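Side-chain contacts in exopolyphosphatase (Aquifex aeolicus, PDB 1T6C), which probably hydrolyses phosphoanhydride bonds in inorganic polyphosphate or guanosine pentaphosphate, as a calcium-containing member of the Ppx/GppA family with an actin-like fold: residues A87-T90 / E91-R95; K75-E79 / F80-R84. All coordinates share one frame; numbering follows the deposited sequence.

Interaction 1: A87-T90 / E91-R95; sequences AVAT and EAIRR
A89, on the last stretch of strand 84-89, begins the contact with I93 in the first turn of the following helix: its CB comes within 4.3 Å of I93 CG1, a thin apolar touch between two buried side chains. The same alanine rests on I19 and V114 of the flanking strands 12-19 and 114-116, so I93 extends this apolar patch beyond the strand, reaching on to L48.

T90 follows at the N-cap, where the chain turns from strand into helix. Its carbonyl does the main work. T90 O accepts the amide N of I93 at 2.9 Å with an N-H...O angle of 147°, the donor lying above the carbonyl plane and not on a lone pair. The amide N of R94 adds a weak, longer bond to T90 O, at 3.5 Å. The hydroxyl OG1, set between the backbone N and the carbonyl carbon (chi1 65°), faces the first turn, in van der Waals contact 3.7 Å from A92 CB. It also lies 3.8 Å from I93 CG1. That branch of I93 stands beside its own backbone N and so leans back over the cap. The T90 side chain also packs on E122 of helix 119-133.

The T90 side chain lies about 9 Å from the bound calcium and that of E91 about 8 Å from those of the calcium ligands S149 and E151, which places this strand-to-helix junction near the metal site without supplying a ligand. At the outer side, E91 OE2 lies near R94 NH2 and R95 NE, but E91 has two conformers, and this charge network is doubtful.

Chemically, the turn rests on the backbone bond from I93 N to T90 O, with only a weak second one from R94 N; the side chains of A89, T90 and I93 add apolar and van der Waals support.

Interaction 2: K75-E79 / F80-R84; sequences KLIDE and FKVER
I77 and V82 make the tight inner half of this helix end, I77 CG2 lying 4.0 Å from V82 CB as the two side chains meet at a slant. Their touch accompanies the longer of the two loops closed by a Schellman motif. V82 N reaches back to I77 O at 3.1 Å, almost straight (171°) and in the carbonyl plane, while inside that loop K81 N bonds to D78 O at 3.1 Å from well above its carbonyl plane. K81 supplies the positive phi (55°) that reverses the chain. Just before it, F80 N closes the regular helical pattern on L76 O at 2.9 Å, and the F80 ring meets that turn obliquely, CD1 3.3 Å from L76 O and CE1 4.3 Å from L76 CD2.

The outer side is looser and wet. One water donates to both I77 O and V82 O, so I77 O serves an amide and a water together. A second water donates to E79 O at 2.7 Å; its contact with K81 NZ is unusually short. D78 turns its carboxylate to K74 instead.

Inward, the end of helix 60-79 and the turn after it lie against the five-stranded sheet: L76 packs on L26 and L40, I77 on I17 and L26, V82 on A15 and I28, and F80 on L40. NH1 of R13 in strand 12-19 hydrogen-bonds to F80 O, and R84 opens strand 84-89 with salt bridges to E308 and E312 of helix 300-313.

Interactions 2 and 1 mark opposite ends of one strand: residues 75-84 end helix 60-79 and lead into strand 84-89, and residues 87-95 leave that strand for helix 91-94. Their centres lie 23 Å apart and nothing else joins them. Interaction 2 is a surface contact, about 25 Å from the centre of the chain, where a helix C-terminus spends its carbonyls on amides and waters. Interaction 1, partly buried and about 14 Å from that centre, starts a helix, the T90 carbonyl receiving the amide of I93 and, weakly, that of R94. Interaction 2 packs against the five-stranded sheet, whereas interaction 1 starts from one of its strands and alone approaches the calcium site.

Interaction 1: A87-T90 / E91-R95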
# COMPACT_ATOMS: atom_id res chain seq x y z
N ALA A 87 11.99 -7.78 -8.12
CA ALA A 87 12.28 -7.11 -6.84
C ALA A 87 12.29 -5.61 -7.03
O ALA A 87 12.88 -5.09 -8.01
CB ALA A 87 13.57 -7.58 -6.30
N VAL A 88 11.63 -4.91 -6.12
CA VAL A 88 11.50 -3.46 -6.20
C VAL A 88 11.87 -2.82 -4.87
O VAL A 88 11.74 -3.45 -3.82
CB VAL A 88 10.08 -2.99 -6.66
CG1 VAL A 88 9.70 -3.53 -8.02
CG2 VAL A 88 9.02 -3.36 -5.64
N ALA A 89 12.28 -1.57 -4.94
CA ALA A 89 12.51 -0.75 -3.76
C ALA A 89 11.74 0.55 -3.93
O ALA A 89 11.62 1.04 -5.03
CB ALA A 89 13.98 -0.51 -3.57
N THR A 90 11.30 1.11 -2.81
CA THR A 90 10.53 2.35 -2.79
C THR A 90 11.40 3.58 -2.90
O THR A 90 12.61 3.53 -2.57
CB THR A 90 9.78 2.50 -1.45
OG1 THR A 90 10.74 2.64 -0.38
CG2 THR A 90 8.98 1.36 -1.10
N GLU A 91 10.77 4.69 -3.28
CA GLU A 91 11.46 5.98 -3.47
C GLU A 91 12.09 6.48 -2.15
O GLU A 91 13.02 7.25 -2.21
CB GLU A 91 10.50 7.05 -4.03
CG GLU A 91 11.20 8.15 -4.84
CD GLU A 91 10.83 9.54 -4.39
OE1 GLU A 91 9.63 9.88 -4.44
OE2 GLU A 91 11.74 10.31 -4.00
N ALA A 92 11.61 6.03 -1.00
CA ALA A 92 12.24 6.36 0.28
C ALA A 92 13.69 5.83 0.37
O ALA A 92 14.53 6.39 1.07
CB ALA A 92 11.41 5.80 1.41
N ILE A 93 13.98 4.74 -0.33
CA ILE A 93 15.33 4.20 -0.39
C ILE A 93 16.12 5.10 -1.33
O ILE A 93 17.27 5.44 -1.06
CB ILE A 93 15.33 2.71 -0.85
CG1 ILE A 93 14.41 1.84 0.03
CG2 ILE A 93 16.75 2.14 -0.89
CD1 ILE A 93 14.67 1.89 1.54
N ARG A 94 15.50 5.51 -2.43
CA ARG A 94 16.17 6.38 -3.39
C ARG A 94 16.66 7.67 -2.75
O ARG A 94 17.71 8.17 -3.11
CB ARG A 94 15.23 6.72 -4.57
CG ARG A 94 15.99 7.38 -5.72
CD ARG A 94 15.14 7.75 -6.92
NE ARG A 94 14.22 8.85 -6.61
CZ ARG A 94 14.56 10.14 -6.54
NH1 ARG A 94 15.79 10.56 -6.80
NH2 ARG A 94 13.64 11.04 -6.22
N ARG A 95 15.88 8.18 -1.79
CA ARG A 95 16.25 9.37 -1.01
C ARG A 95 17.68 9.26 -0.45
O ARG A 95 18.38 10.26 -0.37
CB ARG A 95 15.25 9.61 0.13
CG ARG A 95 14.28 10.76 -0.08
CD ARG A 95 13.19 10.52 -1.12
NE ARG A 95 12.09 11.48 -0.97
CZ ARG A 95 11.03 11.32 -0.16
NH1 ARG A 95 10.88 10.23 0.59
NH2 ARG A 95 10.10 12.28 -0.10

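Interaction 2: K75-E79 / F80-R84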
# COMPACT_ATOMS: atom_id res chain seq x y z
N LYS A 75 17.19 -17.98 -1.34
CA LYS A 75 17.28 -19.42 -1.07
C LYS A 75 15.89 -20.07 -1.22
O LYS A 75 15.78 -21.16 -1.78
CB LYS A 75 17.83 -19.68 0.34
CG LYS A 75 19.32 -19.56 0.43
CD LYS A 75 19.79 -19.82 1.88
CE LYS A 75 21.28 -19.56 2.02
NZ LYS A 75 21.70 -19.40 3.45
N LEU A 76 14.86 -19.38 -0.72
CA LEU A 76 13.49 -19.84 -0.87
C LEU A 76 13.06 -19.84 -2.33
O LEU A 76 12.47 -20.79 -2.81
CB LEU A 76 12.52 -18.99 -0.05
CG LEU A 76 12.69 -19.11 1.47
CD1 LEU A 76 11.88 -18.03 2.17
CD2 LEU A 76 12.29 -20.49 1.96
N ILE A 77 13.40 -18.77 -3.06
CA ILE A 77 13.05 -18.70 -4.49
C ILE A 77 13.67 -19.87 -5.25
O ILE A 77 13.04 -20.49 -6.09
CB ILE A 77 13.55 -17.33 -5.01
CG1 ILE A 77 12.58 -16.23 -4.52
CG2 ILE A 77 13.82 -17.33 -6.50
CD1 ILE A 77 13.11 -14.88 -4.70
N ASP A 78 14.92 -20.19 -4.91
CA ASP A 78 15.64 -21.30 -5.53
C ASP A 78 15.00 -22.65 -5.18
O ASP A 78 14.70 -23.46 -6.08
CB ASP A 78 17.11 -21.32 -5.03
CG ASP A 78 17.95 -20.13 -5.53
OD1 ASP A 78 17.48 -19.34 -6.40
OD2 ASP A 78 19.12 -19.91 -5.06
N GLU A 79 14.75 -22.88 -3.90
CA GLU A 79 14.20 -24.18 -3.45
C GLU A 79 12.78 -24.41 -4.01
O GLU A 79 12.43 -25.56 -4.39
CB GLU A 79 14.22 -24.29 -1.91
CG GLU A 79 13.62 -25.57 -1.31
CD GLU A 79 14.64 -26.66 -0.97
OE1 GLU A 79 15.87 -26.40 -1.06
OE2 GLU A 79 14.22 -27.77 -0.53
N PHE A 80 12.00 -23.33 -4.12
CA PHE A 80 10.61 -23.39 -4.59
C PHE A 80 10.53 -23.37 -6.11
O PHE A 80 9.42 -23.41 -6.67
CB PHE A 80 9.81 -22.19 -4.08
CG PHE A 80 9.15 -22.39 -2.75
CD1 PHE A 80 9.89 -22.44 -1.59
CD2 PHE A 80 7.75 -22.45 -2.67
CE1 PHE A 80 9.27 -22.59 -0.35
CE2 PHE A 80 7.11 -22.61 -1.43
CZ PHE A 80 7.87 -22.67 -0.28
N LYS A 81 11.67 -23.29 -6.78
CA LYS A 81 11.72 -23.30 -8.25
C LYS A 81 10.84 -22.19 -8.85
O LYS A 81 10.05 -22.41 -9.76
CB LYS A 81 11.35 -24.68 -8.79
CG LYS A 81 12.45 -25.71 -8.53
CD LYS A 81 12.33 -26.93 -9.48
CE LYS A 81 13.58 -27.83 -9.36
NZ LYS A 81 13.53 -28.57 -8.08
N VAL A 82 10.98 -21.00 -8.30
CA VAL A 82 10.25 -19.85 -8.81
C VAL A 82 10.86 -19.45 -10.13
O VAL A 82 12.06 -19.27 -10.22
CB VAL A 82 10.31 -18.67 -7.82
CG1 VAL A 82 9.68 -17.43 -8.44
CG2 VAL A 82 9.67 -19.05 -6.49
N GLU A 83 10.04 -19.36 -11.16
CA GLU A 83 10.52 -19.09 -12.51
C GLU A 83 10.67 -17.61 -12.88
O GLU A 83 11.52 -17.26 -13.71
CB GLU A 83 9.60 -19.81 -13.49
CG GLU A 83 9.88 -21.32 -13.44
CD GLU A 83 9.10 -22.12 -14.47
OE1 GLU A 83 9.52 -22.16 -15.65
OE2 GLU A 83 8.09 -22.72 -14.07
N ARG A 84 9.87 -16.75 -12.26
CA ARG A 84 9.92 -15.31 -12.53
C ARG A 84 9.91 -14.57 -11.21
O ARG A 84 9.02 -14.83 -10.39
CB ARG A 84 8.75 -14.83 -13.39
CG ARG A 84 8.59 -15.55 -14.72
CD ARG A 84 7.49 -14.96 -15.61
NE ARG A 84 7.88 -13.61 -15.99
CZ ARG A 84 8.45 -13.24 -17.15
NH1 ARG A 84 8.65 -14.10 -18.15
NH2 ARG A 84 8.78 -11.98 -17.32
O HOH W 1 14.13 -20.55 -8.98
O HOH W 2 13.74 -27.47 -5.85